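Local coordinates for Serine/threonine-protein kinase Tel1 (Chaetomium thermophilum, PDB 6SKY) that probably acts as a DNA-damage sensor of the ATM type, using ATP to phosphorylate proteins on serine and threonine in checkpoint signalling, at residues Glu2623-Ala2627 / Ile2646-Lys2650; Tyr1660-Ser1664 / Phe1798-Val1802; Ser2185-Ser2189 / Ile2206-Ala2210. One frame throughout, in Å; residues are numbered along the deposited sequence.

Overall arrangement
Along the modelled chain from its N-terminal end, contact 2 comes first, joining helix 1657-1663 to helix 1793-1808 and closing a long, mainly helical loop of the alpha solenoid. Contact 3 follows within the FAT region, where 2185-2189 and 2206-2210, nearly antiparallel helices packed against each other, meet across a 16-residue connection holding the short helix 2193-2196, on the opposite side of the chain's centre from contact 2. Contact 1 is last, fastening helix 2616-2632 of the kinase domain to the segment leading into strand 2651-2655, beside the nucleotide. The loops run in series, without nesting or crossing. Contact centres are about 61 Å apart for 2 and 3, about 43 Å for 1 and 2, and about 44 Å for 1 and 3.

Contact 1 (Glu2623-Ala2627 / Ile2646-Lys2650); sequences EQVFA and IRTYK
Glu2623 carries the contact, its carboxylate set between Thr2648 and Tyr2649 of the extended segment 2646-2650. CG stands anti to the backbone N (chi1 178°) and the chain then bends at chi2, which swings the acid off helix 2616-2632 toward that segment. OE1 comes to the edge of the Tyr2649 ring, near its plane and 3.1 Å from CE2, while the carboxylate itself is turned 77° from the ring. OE2 meets the methyl side of Thr2648, 3.3 Å from CG2. The same CG2 lies 4.0 Å from Ala2627 CB one helical turn on, so this methyl lies against both the acid and the helix. At the start of the segment, Ile2646 sends its CD1 to Phe2626 CB (3.7 Å) and meets the Phe2626 ring obliquely.

Around this first shell, Leu2752 of helix 2732-2755 packs on both Phe2626 and Ile2646, and Leu2780 lies on Glu2623. Tyr2649 is anchored at its far end, where OH is hydrogen-bonded to the backbone N of Asp2779, a magnesium ligand; its side chain also touches the bound ATP analogue and Ile2661 of strand 2658-2662. Lys2650 bonds through its backbone to Glu2662 just ahead of strand 2651-2655, an outermost strand of the sheet. A helix packed beside an antiparallel sheet in this way belongs to the N-terminal lobe of PI3K-related kinases.

No hydrogen bond crosses between the two segments. The acid lies mainly against C-H groups, with Tyr2649 O also near its stem; its edge-on place at the aromatic rim is probably weakly favourable electrostatically. Glu2623 lies in the second shell of the site and may help position the ring whose hydroxyl is bonded to the backbone N of Asp2779.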
loop_
_atom_site.group_PDB
_atom_site.type_symbol
_atom_site.label_atom_id
_atom_site.label_comp_id
_atom_site.label_asym_id
_atom_site.label_seq_id
_atom_site.Cartn_x
_atom_site.Cartn_y
_atom_site.Cartn_z
ATOM N N GLU A 2623 10.975 -2.931 -34.752
ATOM C CA GLU A 2623 11.646 -1.708 -34.336
ATOM C C GLU A 2623 10.634 -0.622 -34.003
ATOM O O GLU A 2623 10.797 0.108 -33.019
ATOM C CB GLU A 2623 12.607 -1.253 -35.429
ATOM C CG GLU A 2623 13.334 0.038 -35.134
ATOM C CD GLU A 2623 14.227 -0.060 -33.925
ATOM O OE1 GLU A 2623 14.869 -1.107 -33.747
ATOM O OE2 GLU A 2623 14.285 0.904 -33.144
ATOM N N GLN A 2624 9.557 -0.532 -34.783
ATOM C CA GLN A 2624 8.518 0.454 -34.494
ATOM C C GLN A 2624 7.795 0.151 -33.187
ATOM O O GLN A 2624 7.507 1.062 -32.402
ATOM C CB GLN A 2624 7.532 0.499 -35.649
ATOM C CG GLN A 2624 6.398 1.449 -35.453
ATOM C CD GLN A 2624 5.226 1.104 -36.325
ATOM O OE1 GLN A 2624 4.299 1.891 -36.481
ATOM N NE2 GLN A 2624 5.255 -0.087 -36.895
ATOM N N VAL A 2625 7.505 -1.123 -32.931
ATOM C CA VAL A 2625 6.828 -1.506 -31.692
ATOM C C VAL A 2625 7.694 -1.186 -30.480
ATOM O O VAL A 2625 7.217 -0.645 -29.473
ATOM C CB VAL A 2625 6.452 -2.995 -31.740
ATOM C CG1 VAL A 2625 6.205 -3.521 -30.356
ATOM C CG2 VAL A 2625 5.235 -3.189 -32.596
ATOM N N PHE A 2626 8.982 -1.523 -30.557
ATOM C CA PHE A 2626 9.892 -1.242 -29.456
ATOM C C PHE A 2626 10.040 0.252 -29.220
ATOM O O PHE A 2626 10.104 0.701 -28.070
ATOM C CB PHE A 2626 11.247 -1.878 -29.729
ATOM C CG PHE A 2626 11.353 -3.297 -29.266
ATOM C CD1 PHE A 2626 10.900 -4.332 -30.052
ATOM C CD2 PHE A 2626 11.913 -3.597 -28.045
ATOM C CE1 PHE A 2626 11.000 -5.630 -29.632
ATOM C CE2 PHE A 2626 12.014 -4.896 -27.621
ATOM C CZ PHE A 2626 11.553 -5.913 -28.414
ATOM N N ALA A 2627 10.086 1.046 -30.288
ATOM C CA ALA A 2627 10.167 2.488 -30.109
ATOM C C ALA A 2627 8.914 3.040 -29.441
ATOM O O ALA A 2627 8.996 3.946 -28.606
ATOM C CB ALA A 2627 10.407 3.164 -31.451
ATOM N N ILE A 2646 15.358 2.835 -24.994
ATOM C CA ILE A 2646 16.188 2.071 -25.905
ATOM C C ILE A 2646 16.683 2.987 -27.008
ATOM O O ILE A 2646 16.119 4.047 -27.276
ATOM C CB ILE A 2646 15.458 0.851 -26.496
ATOM C CG1 ILE A 2646 14.458 1.284 -27.552
ATOM C CG2 ILE A 2646 14.766 0.075 -25.409
ATOM C CD1 ILE A 2646 14.095 0.188 -28.490
ATOM N N ARG A 2647 17.779 2.573 -27.626
ATOM C CA ARG A 2647 18.335 3.254 -28.780
ATOM C C ARG A 2647 17.734 2.654 -30.039
ATOM O O ARG A 2647 17.667 1.432 -30.179
ATOM C CB ARG A 2647 19.855 3.115 -28.798
ATOM C CG ARG A 2647 20.572 3.927 -27.752
ATOM C CD ARG A 2647 20.826 5.328 -28.249
ATOM N NE ARG A 2647 21.482 5.306 -29.549
ATOM C CZ ARG A 2647 22.796 5.261 -29.722
ATOM N NH1 ARG A 2647 23.298 5.232 -30.943
ATOM N NH2 ARG A 2647 23.605 5.245 -28.680
ATOM N N THR A 2648 17.302 3.509 -30.947
ATOM C CA THR A 2648 16.631 3.076 -32.159
ATOM C C THR A 2648 17.560 3.187 -33.359
ATOM O O THR A 2648 18.575 3.882 -33.329
ATOM C CB THR A 2648 15.373 3.909 -32.398
ATOM O OG1 THR A 2648 15.704 5.298 -32.335
ATOM C CG2 THR A 2648 14.336 3.617 -31.347
ATOM N N TYR A 2649 17.212 2.465 -34.414
ATOM C CA TYR A 2649 17.834 2.651 -35.712
ATOM C C TYR A 2649 16.722 2.612 -36.746
ATOM O O TYR A 2649 15.540 2.574 -36.406
ATOM C CB TYR A 2649 18.955 1.629 -35.953
ATOM C CG TYR A 2649 18.553 0.195 -36.173
ATOM C CD1 TYR A 2649 19.035 -0.505 -37.254
ATOM C CD2 TYR A 2649 17.742 -0.471 -35.284
ATOM C CE1 TYR A 2649 18.697 -1.805 -37.463
ATOM C CE2 TYR A 2649 17.397 -1.775 -35.490
ATOM C CZ TYR A 2649 17.880 -2.436 -36.581
ATOM O OH TYR A 2649 17.547 -3.745 -36.801
ATOM N N LYS A 2650 17.081 2.654 -38.019
ATOM C CA LYS A 2650 16.096 2.786 -39.081
ATOM C C LYS A 2650 16.256 1.653 -40.072
ATOM O O LYS A 2650 17.321 1.494 -40.666
ATOM C CB LYS A 2650 16.230 4.129 -39.785
ATOM C CG LYS A 2650 15.327 4.262 -40.967
ATOM C CD LYS A 2650 14.501 5.499 -40.877
ATOM C CE LYS A 2650 13.761 5.725 -42.160
ATOM N NZ LYS A 2650 13.391 7.152 -42.306
#

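Contact 2 (Tyr1660-Ser1664 / Phe1798-Val1802); sequences YRRLS and FPFVV
Tyr1660 lays the hydroxyl end of its ring against the pyrrolidine of Pro1799, whose CG is 3.5 Å from Tyr1660 CZ and approaches the ring obliquely. The pair joins helix 1657-1663 to helix 1793-1808 in the alpha solenoid, two helices far apart in sequence that meet through their side chains. Pro1799 has no N-H to give, and helix 1793-1808 is kinked where the N atoms of 1799 and 1800 lack bonds to the preceding turn.

Phe1800 reaches back between the helices. Its CG lies anti to the carbonyl carbon (chi1 -56°), which carries the ring out to the last turn of helix 1657-1663. The Tyr1660 and Phe1800 rings meet obliquely, with centroids 5.9 Å apart and planes at 70°. Tyr1848 of helix 1836-1849 meets both rings, edge-to-face in the case of Phe1800, and Leu1674 of helix 1670-1684 also packs on Phe1800. A serine in place of Tyr1660 would probably open a gap beside Pro1799 CG and deprive Tyr1848 of one of its aromatic neighbours. Ser1664 CB approaches Phe1800 CE1 obliquely, whereas Leu1663 CD1 comes in near the Phe1800 ring plane, at its edge, 4.0 Å from CE2.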
loop_
_atom_site.group_PDB
_atom_site.type_symbol
_atom_site.label_atom_id
_atom_site.label_comp_id
_atom_site.label_asym_id
_atom_site.label_seq_id
_atom_site.Cartn_x
_atom_site.Cartn_y
_atom_site.Cartn_z
ATOM N N TYR A 1660 45.613 18.057 -18.200
ATOM C CA TYR A 1660 46.736 17.324 -18.761
ATOM C C TYR A 1660 46.459 16.906 -20.192
ATOM O O TYR A 1660 47.392 16.765 -20.985
ATOM C CB TYR A 1660 47.047 16.094 -17.921
ATOM C CG TYR A 1660 47.270 16.351 -16.459
ATOM C CD1 TYR A 1660 47.634 17.592 -15.994
ATOM C CD2 TYR A 1660 47.121 15.334 -15.543
ATOM C CE1 TYR A 1660 47.829 17.809 -14.661
ATOM C CE2 TYR A 1660 47.321 15.541 -14.219
ATOM C CZ TYR A 1660 47.671 16.775 -13.780
ATOM O OH TYR A 1660 47.866 16.964 -12.441
ATOM N N ARG A 1661 45.194 16.691 -20.541
ATOM C CA ARG A 1661 44.874 16.327 -21.914
ATOM C C ARG A 1661 44.736 17.541 -22.810
ATOM O O ARG A 1661 44.925 17.430 -24.022
ATOM C CB ARG A 1661 43.601 15.494 -21.955
ATOM C CG ARG A 1661 43.837 14.113 -21.426
ATOM C CD ARG A 1661 42.566 13.364 -21.176
ATOM N NE ARG A 1661 42.861 12.099 -20.517
ATOM C CZ ARG A 1661 41.941 11.229 -20.130
ATOM N NH1 ARG A 1661 40.658 11.481 -20.333
ATOM N NH2 ARG A 1661 42.309 10.106 -19.539
ATOM N N ARG A 1662 44.405 18.696 -22.243
ATOM C CA ARG A 1662 44.416 19.920 -23.028
ATOM C C ARG A 1662 45.838 20.337 -23.367
ATOM O O ARG A 1662 46.112 20.770 -24.489
ATOM C CB ARG A 1662 43.703 21.029 -22.266
ATOM C CG ARG A 1662 43.629 22.328 -23.017
ATOM C CD ARG A 1662 43.112 23.436 -22.135
ATOM N NE ARG A 1662 44.046 23.762 -21.067
ATOM C CZ ARG A 1662 45.084 24.580 -21.208
ATOM N NH1 ARG A 1662 45.325 25.150 -22.379
ATOM N NH2 ARG A 1662 45.885 24.825 -20.183
ATOM N N LEU A 1663 46.757 20.212 -22.411
ATOM C CA LEU A 1663 48.146 20.581 -22.653
ATOM C C LEU A 1663 48.807 19.626 -23.636
ATOM O O LEU A 1663 49.263 20.033 -24.707
ATOM C CB LEU A 1663 48.912 20.604 -21.337
ATOM C CG LEU A 1663 48.456 21.658 -20.346
ATOM C CD1 LEU A 1663 49.123 21.442 -19.015
ATOM C CD2 LEU A 1663 48.797 23.012 -20.886
ATOM N N SER A 1664 48.865 18.344 -23.288
ATOM C CA SER A 1664 49.523 17.341 -24.123
ATOM C C SER A 1664 48.596 16.945 -25.268
ATOM O O SER A 1664 48.142 15.807 -25.391
ATOM C CB SER A 1664 49.925 16.137 -23.287
ATOM O OG SER A 1664 48.809 15.581 -22.626
ATOM N N PHE A 1798 54.283 18.565 -12.525
ATOM C CA PHE A 1798 54.705 17.347 -11.837
ATOM C C PHE A 1798 54.425 16.061 -12.607
ATOM O O PHE A 1798 55.344 15.229 -12.726
ATOM C CB PHE A 1798 54.054 17.329 -10.454
ATOM C CG PHE A 1798 54.659 16.357 -9.516
ATOM C CD1 PHE A 1798 55.884 16.607 -8.951
ATOM C CD2 PHE A 1798 54.000 15.199 -9.186
ATOM C CE1 PHE A 1798 56.439 15.721 -8.091
ATOM C CE2 PHE A 1798 54.555 14.310 -8.322
ATOM C CZ PHE A 1798 55.775 14.570 -7.774
ATOM N N PRO A 1799 53.219 15.814 -13.135
ATOM C CA PRO A 1799 53.000 14.545 -13.838
ATOM C C PRO A 1799 53.885 14.366 -15.050
ATOM O O PRO A 1799 54.367 13.259 -15.299
ATOM C CB PRO A 1799 51.522 14.627 -14.225
ATOM C CG PRO A 1799 50.945 15.540 -13.275
ATOM C CD PRO A 1799 51.965 16.577 -13.050
ATOM N N PHE A 1800 54.109 15.427 -15.817
ATOM C CA PHE A 1800 54.936 15.313 -17.007
ATOM C C PHE A 1800 56.369 14.965 -16.646
ATOM O O PHE A 1800 57.009 14.158 -17.323
ATOM C CB PHE A 1800 54.885 16.611 -17.799
ATOM C CG PHE A 1800 53.507 17.030 -18.173
ATOM C CD1 PHE A 1800 52.709 16.219 -18.938
ATOM C CD2 PHE A 1800 53.014 18.241 -17.777
ATOM C CE1 PHE A 1800 51.450 16.605 -19.283
ATOM C CE2 PHE A 1800 51.755 18.622 -18.128
ATOM C CZ PHE A 1800 50.978 17.801 -18.881
ATOM N N VAL A 1801 56.885 15.549 -15.570
ATOM C CA VAL A 1801 58.246 15.252 -15.148
ATOM C C VAL A 1801 58.354 13.808 -14.693
ATOM O O VAL A 1801 59.283 13.087 -15.080
ATOM C CB VAL A 1801 58.685 16.224 -14.043
ATOM C CG1 VAL A 1801 60.052 15.861 -13.542
ATOM C CG2 VAL A 1801 58.683 17.633 -14.558
ATOM N N VAL A 1802 57.418 13.365 -13.852
ATOM C CA VAL A 1802 57.453 11.987 -13.371
ATOM C C VAL A 1802 57.410 11.015 -14.539
ATOM O O VAL A 1802 58.183 10.053 -14.599
ATOM C CB VAL A 1802 56.302 11.732 -12.390
ATOM C CG1 VAL A 1802 56.201 10.274 -12.096
ATOM C CG2 VAL A 1802 56.525 12.490 -11.126
#

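Contact 3 (Ser2185-Ser2189 / Ile2206-Ala2210); sequences STALS and IKMEA
Ile2206 points its branched side chain at the last turn of helix 2178-2189, and its arms share Leu2188 between them, CG2 reaching Ser2189 as well. CG2, anti to the backbone N, fits against the backbone of the other helix, 3.9 Å from Ser2189 CA, and also lies 4.2 Å from Leu2188 CB. CG1 passes Leu2188 CD2, and at the tip CD1 rests 3.7 Å from Leu2188 O. Ile2192, in the loop that follows the first helix, touches the same side chain.

One turn along, Glu2209 uses its aliphatic stem: CG lies 4.0 Å from Ser2185 CB and 4.1 Å from Leu2188 CD1, crossing the leucine at about a right angle. Its chain then bends at chi2 and takes the carboxylate to helix 2154-2174, where OE2 forms a salt bridge with Arg2173 and OE1 a weak hydrogen bond with Ser2169. The acid is buried, but its charge therefore has a mate. Small residues at this end let the backbones come close, with Ser2185 CA 5.5 Å from Ala2210 CA.

Ser2189 OG donates to Ser2185 O (3.2 Å), tilted 29° from the carbonyl plane; Ser2189 N reaches that oxygen from the opposite face. Leu1939, Ala1961 and Arg1968 of the second subunit pack on Ser2185, Thr2186 and Ala2187 respectively, placing helix 2178-2189 at the dimer interface.

The short segments run nearly antiparallel, at 153° with axes 9.3 Å apart, joined by van der Waals packing with no cross-helix hydrogen bond. This is the packing of nearly antiparallel helices found in the TPR-like solenoid of the FAT domain.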
loop_
_atom_site.group_PDB
_atom_site.type_symbol
_atom_site.label_atom_id
_atom_site.label_comp_id
_atom_site.label_asym_id
_atom_site.label_seq_id
_atom_site.Cartn_x
_atom_site.Cartn_y
_atom_site.Cartn_z
ATOM N N SER A 2185 -2.062 22.672 0.374
ATOM C CA SER A 2185 -3.500 22.874 0.321
ATOM C C SER A 2185 -4.041 23.363 1.653
ATOM O O SER A 2185 -4.978 24.162 1.674
ATOM C CB SER A 2185 -4.204 21.599 -0.117
ATOM O OG SER A 2185 -4.414 20.733 0.966
ATOM N N THR A 2186 -3.449 22.942 2.771
ATOM C CA THR A 2186 -3.861 23.494 4.057
ATOM C C THR A 2186 -3.536 24.980 4.147
ATOM O O THR A 2186 -4.379 25.795 4.543
ATOM C CB THR A 2186 -3.188 22.741 5.193
ATOM O OG1 THR A 2186 -3.488 21.351 5.088
ATOM C CG2 THR A 2186 -3.711 23.238 6.491
ATOM N N ALA A 2187 -2.307 25.349 3.789
ATOM C CA ALA A 2187 -1.915 26.749 3.834
ATOM C C ALA A 2187 -2.724 27.600 2.869
ATOM O O ALA A 2187 -2.905 28.792 3.110
ATOM C CB ALA A 2187 -0.430 26.878 3.533
ATOM N N LEU A 2188 -3.201 27.020 1.769
ATOM C CA LEU A 2188 -4.048 27.768 0.846
ATOM C C LEU A 2188 -5.447 27.947 1.406
ATOM O O LEU A 2188 -6.036 29.021 1.279
ATOM C CB LEU A 2188 -4.120 27.061 -0.501
ATOM C CG LEU A 2188 -3.114 27.397 -1.589
ATOM C CD1 LEU A 2188 -3.196 26.355 -2.660
ATOM C CD2 LEU A 2188 -3.407 28.750 -2.157
ATOM N N SER A 2189 -6.006 26.898 2.006
ATOM C CA SER A 2189 -7.326 27.015 2.603
ATOM C C SER A 2189 -7.337 28.025 3.731
ATOM O O SER A 2189 -8.371 28.643 4.000
ATOM C CB SER A 2189 -7.797 25.660 3.109
ATOM O OG SER A 2189 -8.058 24.783 2.039
ATOM N N ILE A 2206 -9.157 26.957 -4.774
ATOM C CA ILE A 2206 -8.554 26.467 -3.544
ATOM C C ILE A 2206 -9.272 25.217 -3.052
ATOM O O ILE A 2206 -8.639 24.266 -2.570
ATOM C CB ILE A 2206 -8.549 27.589 -2.497
ATOM C CG1 ILE A 2206 -7.528 28.649 -2.898
ATOM C CG2 ILE A 2206 -8.237 27.044 -1.145
ATOM C CD1 ILE A 2206 -7.513 29.839 -2.019
ATOM N N LYS A 2207 -10.593 25.170 -3.203
ATOM C CA LYS A 2207 -11.314 23.962 -2.832
ATOM C C LYS A 2207 -11.042 22.828 -3.806
ATOM O O LYS A 2207 -11.013 21.664 -3.398
ATOM C CB LYS A 2207 -12.804 24.256 -2.728
ATOM C CG LYS A 2207 -13.154 25.049 -1.490
ATOM C CD LYS A 2207 -14.646 25.247 -1.343
ATOM C CE LYS A 2207 -15.208 26.063 -2.485
ATOM N NZ LYS A 2207 -16.669 26.287 -2.359
ATOM N N MET A 2208 -10.792 23.134 -5.075
ATOM C CA MET A 2208 -10.390 22.080 -5.993
ATOM C C MET A 2208 -9.005 21.551 -5.668
ATOM O O MET A 2208 -8.746 20.356 -5.829
ATOM C CB MET A 2208 -10.438 22.583 -7.423
ATOM C CG MET A 2208 -9.917 21.582 -8.417
ATOM S SD MET A 2208 -10.519 21.920 -10.060
ATOM C CE MET A 2208 -12.222 22.240 -9.661
ATOM N N GLU A 2209 -8.103 22.408 -5.197
ATOM C CA GLU A 2209 -6.808 21.913 -4.747
ATOM C C GLU A 2209 -6.951 21.014 -3.527
ATOM O O GLU A 2209 -6.262 19.994 -3.412
ATOM C CB GLU A 2209 -5.877 23.080 -4.453
ATOM C CG GLU A 2209 -4.525 22.661 -3.938
ATOM C CD GLU A 2209 -3.903 21.552 -4.765
ATOM O OE1 GLU A 2209 -3.950 21.638 -6.013
ATOM O OE2 GLU A 2209 -3.369 20.590 -4.168
ATOM N N ALA A 2210 -7.841 21.373 -2.605
ATOM C CA ALA A 2210 -8.085 20.509 -1.455
ATOM C C ALA A 2210 -8.642 19.158 -1.882
ATOM O O ALA A 2210 -8.252 18.113 -1.343
ATOM C CB ALA A 2210 -9.034 21.194 -0.485
#